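PDB 4PEY: Exo-beta-1,3-glucanase from Streptomyces sp. SirexAA-E, which hydrolyses laminarin and laminarioligosaccharides by removing glucose units successively from the non-reducing ends of the beta-1,3-glucan, giving glucose and laminaribiose. Local coordinates for residues L258-P268 against L283-Y292; L308-I316 against K333-A341. The protein carries 1 engineered substitution. All coordinates share one frame; numbering follows the deposited sequence.

The two contacts follow one another along the chain, contact 1 (258-268 with 283-292) closing before contact 2 (308-316 with 333-341) opens, and their centres lie about 11 Å apart on the same side of the chain's centre. They are neighbouring steps of one stack of parallel strands: 263-266 pairs with 284-287, which pairs with 306-309, and 291-294 pairs with 314-317. Two probable hydrogen bonds join them directly, F287 N to L308 O at 2.8 Å and Y292 N to T314 O at 2.7 Å. This coil-on-coil stacking is consistent with the beta-helical architecture of glycoside hydrolase family 55, contact 2 lying deeper in the protein than contact 1.

Contact 1: residues L258-P268 against L283-Y292; sequences LPLDQFYVVKP and LHLLFTPGVY
Strand 263-266 runs parallel to strand 284-287, the axes 4.3 Å apart at closest and 26° from aligned, in a ladder of backbone bonds that starts with H284 N to Q262 O and ends with T288 N to V266 O. On the face carrying F263 and H284, H284 CB sits over one face of the F263 ring, 3.5 Å from its centroid, a CH-pi contact; the two rings themselves are oblique. The imidazole of H284 is covered in turn: L258 CD1 sits over one of its faces, 3.6 Å from NE2. Both its nitrogens are engaged, ND1 with the backbone N of V306, a bond that probably sets the turn of the ring, and NE2 with a water that, in the conformer given, also bonds to Q262 OE1.

On the face of V266 and F287 the two side chains point the same way, V266 CG2 resting 4.2 Å from the centroid of the F287 ring. The other branch, CG1, meets Y292 CE2 at 3.8 Å. Where the strands end, T288 turns OG1 between its own backbone N and carbonyl carbon (chi1 63°), which brings it 2.6 Å from V266 O, on a lone pair. That carbonyl is thus gripped by two donors of one residue. Y292 OH donates from above the carbonyl plane to T288 O at 2.6 Å, tying the turn after strand 284-287 to the strand that follows.

Helix 272-280 joins the parallel pair and packs on its Y264 and L285 face, consistent with a helix capping the end of a parallel beta-helix, as in glycoside hydrolase family 55.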
loop_
_atom_site.group_PDB
_atom_site.type_symbol
_atom_site.label_atom_id
_atom_site.label_comp_id
_atom_site.label_asym_id
_atom_site.label_seq_id
_atom_site.Cartn_x
_atom_site.Cartn_y
_atom_site.Cartn_z
ATOM N N LEU A 258 -7.483 -22.593 -2.447
ATOM C CA LEU A 258 -6.381 -23.443 -2.002
ATOM C C LEU A 258 -6.591 -23.869 -0.554
ATOM O O LEU A 258 -6.708 -23.018 0.322
ATOM C CB LEU A 258 -5.049 -22.705 -2.125
ATOM C CG LEU A 258 -4.630 -22.238 -3.516
ATOM C CD1 LEU A 258 -3.416 -21.327 -3.422
ATOM C CD2 LEU A 258 -4.340 -23.446 -4.406
ATOM N N PRO A 259 -6.644 -25.182 -0.294
ATOM C CA PRO A 259 -6.759 -25.639 1.099
ATOM C C PRO A 259 -5.577 -25.200 1.963
ATOM O O PRO A 259 -4.449 -25.108 1.462
ATOM C CB PRO A 259 -6.787 -27.167 0.968
ATOM C CG PRO A 259 -7.235 -27.425 -0.441
ATOM C CD PRO A 259 -6.652 -26.302 -1.250
ATOM N N LEU A 260 -5.837 -24.945 3.244
ATOM C CA LEU A 260 -4.797 -24.530 4.176
ATOM C C LEU A 260 -3.655 -25.545 4.262
ATOM O O LEU A 260 -2.512 -25.168 4.539
ATOM C CB LEU A 260 -5.395 -24.297 5.568
ATOM C CG LEU A 260 -4.450 -23.744 6.639
ATOM C CD1 LEU A 260 -3.989 -22.345 6.265
ATOM C CD2 LEU A 260 -5.122 -23.740 8.006
ATOM N N ASP A 261 -3.938 -26.822 4.017
ATOM C CA ASP A 261 -2.876 -27.818 4.129
ATOM C C ASP A 261 -1.893 -27.732 2.954
ATOM O O ASP A 261 -0.888 -28.442 2.929
ATOM C CB ASP A 261 -3.448 -29.246 4.299
ATOM C CG ASP A 261 -4.152 -29.801 3.053
ATOM O OD1 ASP A 261 -4.052 -29.247 1.946
ATOM O OD2 ASP A 261 -4.800 -30.866 3.195
ATOM N N GLN A 262 -2.165 -26.842 2.001
ATOM C CA GLN A 262 -1.208 -26.598 0.925
ATOM C C GLN A 262 -0.354 -25.365 1.225
ATOM O O GLN A 262 0.426 -24.917 0.381
ATOM C CB GLN A 262 -1.932 -26.453 -0.416
ATOM C CG GLN A 262 -2.543 -27.767 -0.902
ATOM C CD GLN A 262 -3.341 -27.621 -2.183
ATOM O OE1 GLN A 262 -3.217 -26.630 -2.902
ATOM N NE2 GLN A 262 -4.172 -28.616 -2.474
ATOM N N PHE A 263 -0.498 -24.838 2.441
ATOM C CA PHE A 263 0.296 -23.706 2.919
ATOM C C PHE A 263 1.231 -24.124 4.043
ATOM O O PHE A 263 0.819 -24.844 4.951
ATOM C CB PHE A 263 -0.605 -22.575 3.437
ATOM C CG PHE A 263 -1.222 -21.743 2.359
ATOM C CD1 PHE A 263 -2.282 -22.227 1.608
ATOM C CD2 PHE A 263 -0.754 -20.458 2.112
ATOM C CE1 PHE A 263 -2.856 -21.452 0.614
ATOM C CE2 PHE A 263 -1.315 -19.676 1.119
ATOM C CZ PHE A 263 -2.368 -20.171 0.367
ATOM N N TYR A 264 2.481 -23.667 3.990
ATOM C CA TYR A 264 3.331 -23.692 5.173
ATOM C C TYR A 264 2.910 -22.527 6.058
ATOM O O TYR A 264 2.960 -21.372 5.632
ATOM C CB TYR A 264 4.816 -23.589 4.807
ATOM C CG TYR A 264 5.739 -23.496 6.006
ATOM C CD1 TYR A 264 5.633 -24.389 7.061
ATOM C CD2 TYR A 264 6.726 -22.522 6.075
ATOM C CE1 TYR A 264 6.486 -24.305 8.158
ATOM C CE2 TYR A 264 7.574 -22.430 7.165
ATOM C CZ TYR A 264 7.452 -23.322 8.203
ATOM O OH TYR A 264 8.302 -23.236 9.287
ATOM N N VAL A 265 2.455 -22.838 7.266
ATOM C CA VAL A 265 1.998 -21.822 8.201
ATOM C C VAL A 265 3.200 -21.340 8.991
ATOM O O VAL A 265 3.682 -22.027 9.893
ATOM C CB VAL A 265 0.895 -22.370 9.128
ATOM C CG1 VAL A 265 0.452 -21.324 10.141
ATOM C CG2 VAL A 265 -0.295 -22.843 8.294
ATOM N N VAL A 266 3.706 -20.169 8.609
ATOM C CA VAL A 266 4.928 -19.624 9.191
ATOM C C VAL A 266 4.626 -18.996 10.545
ATOM O O VAL A 266 3.714 -18.178 10.673
ATOM C CB VAL A 266 5.580 -18.566 8.272
ATOM C CG1 VAL A 266 6.962 -18.181 8.802
ATOM C CG2 VAL A 266 5.670 -19.074 6.838
ATOM N N LYS A 267 5.393 -19.396 11.550
ATOM C CA LYS A 267 5.245 -18.877 12.899
ATOM C C LYS A 267 6.614 -18.468 13.439
ATOM O O LYS A 267 7.637 -18.920 12.924
ATOM C CB LYS A 267 4.562 -19.924 13.793
ATOM C CG LYS A 267 3.055 -19.983 13.557
ATOM C CD LYS A 267 2.353 -21.054 14.370
ATOM C CE LYS A 267 2.480 -22.405 13.720
ATOM N NZ LYS A 267 1.518 -23.366 14.330
ATOM N N PRO A 268 6.639 -17.573 14.443
ATOM C CA PRO A 268 7.895 -17.130 15.059
ATOM C C PRO A 268 8.844 -18.290 15.328
ATOM O O PRO A 268 8.424 -19.311 15.876
ATOM C CB PRO A 268 7.425 -16.487 16.363
ATOM C CG PRO A 268 6.096 -15.922 16.010
ATOM C CD PRO A 268 5.474 -16.890 15.036
ATOM N N LEU A 283 4.733 -26.011 -1.328
ATOM C CA LEU A 283 3.803 -25.322 -0.430
ATOM C C LEU A 283 3.754 -23.823 -0.689
ATOM O O LEU A 283 4.750 -23.211 -1.085
ATOM C CB LEU A 283 4.181 -25.568 1.031
ATOM C CG LEU A 283 4.097 -27.025 1.492
ATOM C CD1 LEU A 283 4.640 -27.152 2.902
ATOM C CD2 LEU A 283 2.667 -27.557 1.412
ATOM N N HIS A 284 2.583 -23.243 -0.458
ATOM C CA HIS A 284 2.444 -21.798 -0.400
ATOM C C HIS A 284 2.864 -21.322 0.987
ATOM O O HIS A 284 3.219 -22.138 1.841
ATOM C CB HIS A 284 1.007 -21.397 -0.721
ATOM C CG HIS A 284 0.534 -21.898 -2.052
ATOM N ND1 HIS A 284 0.705 -21.181 -3.217
ATOM C CD2 HIS A 284 -0.074 -23.054 -2.406
ATOM C CE1 HIS A 284 0.205 -21.866 -4.229
ATOM N NE2 HIS A 284 -0.268 -23.010 -3.766
ATOM N N LEU A 285 2.845 -20.008 1.203
ATOM C CA LEU A 285 3.282 -19.431 2.476
ATOM C C LEU A 285 2.176 -18.609 3.116
ATOM O O LEU A 285 1.619 -17.719 2.480
ATOM C CB LEU A 285 4.519 -18.546 2.274
ATOM C CG LEU A 285 5.772 -19.261 1.750
ATOM C CD1 LEU A 285 6.878 -18.255 1.466
ATOM C CD2 LEU A 285 6.259 -20.324 2.732
ATOM N N LEU A 286 1.863 -18.912 4.373
ATOM C CA LEU A 286 0.956 -18.098 5.178
ATOM C C LEU A 286 1.712 -17.573 6.383
ATOM O O LEU A 286 2.027 -18.346 7.294
ATOM C CB LEU A 286 -0.265 -18.909 5.632
ATOM C CG LEU A 286 -1.332 -18.113 6.391
ATOM C CD1 LEU A 286 -2.036 -17.138 5.454
ATOM C CD2 LEU A 286 -2.335 -19.047 7.061
ATOM N N PHE A 287 2.024 -16.274 6.386
ATOM C CA PHE A 287 2.751 -15.679 7.500
ATOM C C PHE A 287 1.775 -15.246 8.587
ATOM O O PHE A 287 1.016 -14.288 8.419
ATOM C CB PHE A 287 3.602 -14.478 7.047
ATOM C CG PHE A 287 4.762 -14.845 6.163
ATOM C CD1 PHE A 287 4.580 -15.035 4.802
ATOM C CD2 PHE A 287 6.039 -14.991 6.693
ATOM C CE1 PHE A 287 5.651 -15.366 3.984
ATOM C CE2 PHE A 287 7.105 -15.328 5.880
ATOM C CZ PHE A 287 6.913 -15.512 4.528
ATOM N N THR A 288 1.794 -15.949 9.711
ATOM C CA THR A 288 0.961 -15.563 10.842
ATOM C C THR A 288 1.547 -14.278 11.448
ATOM O O THR A 288 2.715 -13.956 11.203
ATOM C CB THR A 288 0.879 -16.698 11.887
ATOM O OG1 THR A 288 2.175 -16.959 12.439
ATOM C CG2 THR A 288 0.347 -17.969 11.241
ATOM N N PRO A 289 0.744 -13.524 12.220
ATOM C CA PRO A 289 1.226 -12.216 12.687
ATOM C C PRO A 289 2.429 -12.332 13.607
ATOM O O PRO A 289 2.387 -13.031 14.618
ATOM C CB PRO A 289 0.020 -11.638 13.442
ATOM C CG PRO A 289 -1.169 -12.435 12.941
ATOM C CD PRO A 289 -0.624 -13.801 12.690
ATOM N N GLY A 290 3.502 -11.647 13.239
ATOM C CA GLY A 290 4.707 -11.648 14.037
ATOM C C GLY A 290 5.812 -10.947 13.288
ATOM O O GLY A 290 5.586 -10.403 12.209
ATOM N N VAL A 291 7.002 -10.964 13.869
ATOM C CA VAL A 291 8.168 -10.349 13.268
ATOM C C VAL A 291 9.207 -11.430 13.032
ATOM O O VAL A 291 9.626 -12.125 13.972
ATOM C CB VAL A 291 8.739 -9.227 14.158
ATOM C CG1 VAL A 291 10.012 -8.650 13.549
ATOM C CG2 VAL A 291 7.700 -8.131 14.360
ATOM N N TYR A 292 9.624 -11.556 11.777
ATOM C CA TYR A 292 10.496 -12.639 11.331
ATOM C C TYR A 292 11.846 -12.136 10.834
ATOM O O TYR A 292 11.921 -11.535 9.773
ATOM C CB TYR A 292 9.803 -13.433 10.213
ATOM C CG TYR A 292 8.457 -13.960 10.623
ATOM C CD1 TYR A 292 7.292 -13.223 10.402
ATOM C CD2 TYR A 292 8.349 -15.183 11.262
ATOM C CE1 TYR A 292 6.053 -13.709 10.801
ATOM C CE2 TYR A 292 7.125 -15.672 11.659
ATOM C CZ TYR A 292 5.980 -14.935 11.425
ATOM O OH TYR A 292 4.769 -15.446 11.832
HETATM O O HOH W 1 -1.109 -25.629 -4.521
#

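Contact 2: residues L308-I316 against K333-A341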
loop_
_atom_site.group_PDB
_atom_site.type_symbol
_atom_site.label_atom_id
_atom_site.label_comp_id
_atom_site.label_asym_id
_atom_site.label_seq_id
_atom_site.Cartn_x
_atom_site.Cartn_y
_atom_site.Cartn_z
ATOM N N LEU A 308 1.118 -14.984 1.661
ATOM C CA LEU A 308 0.063 -14.164 2.248
ATOM C C LEU A 308 0.336 -13.889 3.711
ATOM O O LEU A 308 0.516 -14.829 4.486
ATOM C CB LEU A 308 -1.292 -14.871 2.095
ATOM C CG LEU A 308 -2.537 -14.216 2.711
ATOM C CD1 LEU A 308 -2.792 -12.829 2.114
ATOM C CD2 LEU A 308 -3.761 -15.133 2.544
ATOM N N GLY A 309 0.363 -12.613 4.094
ATOM C CA GLY A 309 0.571 -12.247 5.482
ATOM C C GLY A 309 -0.714 -11.865 6.198
ATOM O O GLY A 309 -1.630 -11.294 5.600
ATOM N N LEU A 310 -0.769 -12.192 7.487
ATOM C CA LEU A 310 -1.851 -11.790 8.378
ATOM C C LEU A 310 -1.312 -10.823 9.425
ATOM O O LEU A 310 -0.152 -10.920 9.812
ATOM C CB LEU A 310 -2.468 -13.012 9.074
ATOM C CG LEU A 310 -2.918 -14.176 8.191
ATOM C CD1 LEU A 310 -3.397 -15.356 9.039
ATOM C CD2 LEU A 310 -4.008 -13.714 7.237
ATOM N N GLY A 311 -2.154 -9.912 9.908
ATOM C CA GLY A 311 -1.795 -9.068 11.042
ATOM C C GLY A 311 -0.510 -8.263 10.885
ATOM O O GLY A 311 0.237 -8.087 11.856
ATOM N N LEU A 312 -0.239 -7.807 9.662
ATOM C CA LEU A 312 0.954 -7.003 9.357
ATOM C C LEU A 312 2.242 -7.766 9.705
ATOM O O LEU A 312 3.216 -7.196 10.213
ATOM C CB LEU A 312 0.898 -5.645 10.084
ATOM C CG LEU A 312 0.168 -4.526 9.325
ATOM C CD1 LEU A 312 0.944 -4.139 8.066
ATOM C CD2 LEU A 312 -1.289 -4.887 8.981
ATOM N N ALA A 313 2.229 -9.060 9.402
ATOM C CA ALA A 313 3.418 -9.900 9.477
ATOM C C ALA A 313 4.606 -9.183 8.841
ATOM O O ALA A 313 4.500 -8.630 7.747
ATOM C CB ALA A 313 3.169 -11.242 8.789
ATOM N N THR A 314 5.731 -9.198 9.543
ATOM C CA THR A 314 6.863 -8.362 9.199
ATOM C C THR A 314 8.122 -9.188 9.019
ATOM O O THR A 314 8.401 -10.072 9.827
ATOM C CB THR A 314 7.085 -7.295 10.296
ATOM O OG1 THR A 314 5.940 -6.438 10.345
ATOM C CG2 THR A 314 8.341 -6.453 10.037
ATOM N N ILE A 315 8.877 -8.886 7.963
ATOM C CA ILE A 315 10.141 -9.554 7.699
ATOM C C ILE A 315 11.292 -8.566 7.847
ATOM O O ILE A 315 11.280 -7.505 7.224
ATOM C CB ILE A 315 10.176 -10.162 6.287
ATOM C CG1 ILE A 315 9.035 -11.166 6.121
ATOM C CG2 ILE A 315 11.527 -10.822 6.027
ATOM C CD1 ILE A 315 8.714 -11.493 4.689
ATOM N N ILE A 316 12.273 -8.909 8.683
ATOM C CA ILE A 316 13.473 -8.093 8.827
ATOM C C ILE A 316 14.670 -8.872 8.299
ATOM O O ILE A 316 15.008 -9.930 8.835
ATOM C CB ILE A 316 13.747 -7.691 10.291
ATOM C CG1 ILE A 316 12.622 -6.797 10.830
ATOM C CG2 ILE A 316 15.108 -6.985 10.414
ATOM C CD1 ILE A 316 12.711 -6.584 12.343
ATOM N N LYS A 333 2.001 -14.324 -5.981
ATOM C CA LYS A 333 1.129 -13.341 -5.353
ATOM C C LYS A 333 1.619 -13.070 -3.942
ATOM O O LYS A 333 1.381 -13.862 -3.021
ATOM C CB LYS A 333 -0.325 -13.839 -5.352
ATOM C CG LYS A 333 -0.833 -14.152 -6.766
ATOM C CD LYS A 333 -2.123 -14.970 -6.789
ATOM C CE LYS A 333 -2.455 -15.449 -8.206
ATOM N NZ LYS A 333 -1.667 -16.648 -8.653
ATOM N N VAL A 334 2.330 -11.957 -3.786
ATOM C CA VAL A 334 2.836 -11.533 -2.485
ATOM C C VAL A 334 1.843 -10.537 -1.923
ATOM O O VAL A 334 1.467 -9.592 -2.615
ATOM C CB VAL A 334 4.233 -10.894 -2.584
ATOM C CG1 VAL A 334 4.772 -10.559 -1.202
ATOM C CG2 VAL A 334 5.188 -11.821 -3.325
ATOM N N ALA A 335 1.390 -10.752 -0.689
ATOM C CA ALA A 335 0.294 -9.942 -0.157
ATOM C C ALA A 335 0.368 -9.738 1.345
ATOM O O ALA A 335 0.515 -10.705 2.094
ATOM C CB ALA A 335 -1.051 -10.586 -0.510
ATOM N N GLY A 336 0.245 -8.486 1.785
ATOM C CA GLY A 336 0.047 -8.194 3.195
ATOM C C GLY A 336 1.259 -8.383 4.077
ATOM O O GLY A 336 1.139 -8.905 5.185
ATOM N N LEU A 337 2.422 -7.957 3.591
ATOM C CA LEU A 337 3.667 -8.062 4.346
ATOM C C LEU A 337 4.341 -6.713 4.507
ATOM O O LEU A 337 4.339 -5.908 3.577
ATOM C CB LEU A 337 4.639 -9.019 3.649
ATOM C CG LEU A 337 4.186 -10.476 3.553
ATOM C CD1 LEU A 337 5.069 -11.248 2.573
ATOM C CD2 LEU A 337 4.236 -11.123 4.934
ATOM N N LEU A 338 4.942 -6.492 5.677
ATOM C CA LEU A 338 5.814 -5.344 5.897
ATOM C C LEU A 338 7.258 -5.818 5.886
ATOM O O LEU A 338 7.613 -6.728 6.632
ATOM C CB LEU A 338 5.488 -4.652 7.228
ATOM C CG LEU A 338 6.450 -3.579 7.759
ATOM C CD1 LEU A 338 6.579 -2.390 6.806
ATOM C CD2 LEU A 338 5.994 -3.103 9.130
ATOM N N VAL A 339 8.084 -5.219 5.033
ATOM C CA VAL A 339 9.516 -5.496 5.035
ATOM C C VAL A 339 10.198 -4.336 5.739
ATOM O O VAL A 339 10.055 -3.195 5.329
ATOM C CB VAL A 339 10.081 -5.679 3.608
ATOM C CG1 VAL A 339 11.599 -5.891 3.652
ATOM C CG2 VAL A 339 9.402 -6.864 2.933
ATOM N N ASP A 340 10.919 -4.648 6.811
ATOM C CA ASP A 340 11.460 -3.660 7.739
ATOM C C ASP A 340 12.984 -3.767 7.730
ATOM O O ASP A 340 13.530 -4.787 8.151
ATOM C CB ASP A 340 10.874 -3.931 9.136
ATOM C CG ASP A 340 11.110 -2.809 10.130
ATOM O OD1 ASP A 340 11.369 -1.657 9.726
ATOM O OD2 ASP A 340 10.998 -3.093 11.345
ATOM N N ALA A 341 13.673 -2.740 7.229
ATOM C CA ALA A 341 15.131 -2.795 7.079
ATOM C C ALA A 341 15.855 -3.015 8.405
ATOM O O ALA A 341 15.457 -2.482 9.450
ATOM C CB ALA A 341 15.650 -1.524 6.407
HETATM O O HOH W 2 -0.994 -8.495 6.918
#
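Successive coils of a parallel beta-helix meet here: L308 pairs with A335, G309 faces G336, and after a corner in each segment strand 314-316 runs beside strand 337-340 at 23°. Four backbone bonds hold the coils in register, among them G309 N to A335 O and I315 N to L338 O, both 2.8 Å.

Glycines G309 and G336 meet at the corner. G309 CA lies 3.4 Å from G336 O, and a CB on G309 would collide with that oxygen and with L337 CD2, while G336 has the positive phi of the bend. A water bridges the corner, donating to G336 O, accepting from L312 N and bonding weakly to G309 O. Beside it A313 CB packs on L337 CD2.

T314 and L338 lie side by side, and L338 CD2 meets T314 OG1 at 3.5 Å. A chi1 of -63° sets the threonine OG1 beside the backbone N, where it donates to L312 O at 2.8 Å, and turns CG2 toward D340 CB, 3.7 Å away; R54 bonds to both T314 OG1 and L312 O. With a valine in its place, L312 O would probably lose its hydroxyl donor and R54 NH2 the hydroxyl it bonds to, leaving the corner with fewer ties.

L338 also touches F372 of the next coil, and its side chain is about 7 Å from that of W402, a substrate-binding residue. D340 forms a salt bridge through OD1 with R374 NE, and the I316 side chain lies alongside the aspartate, its CG1 3.8 Å from D340 CB.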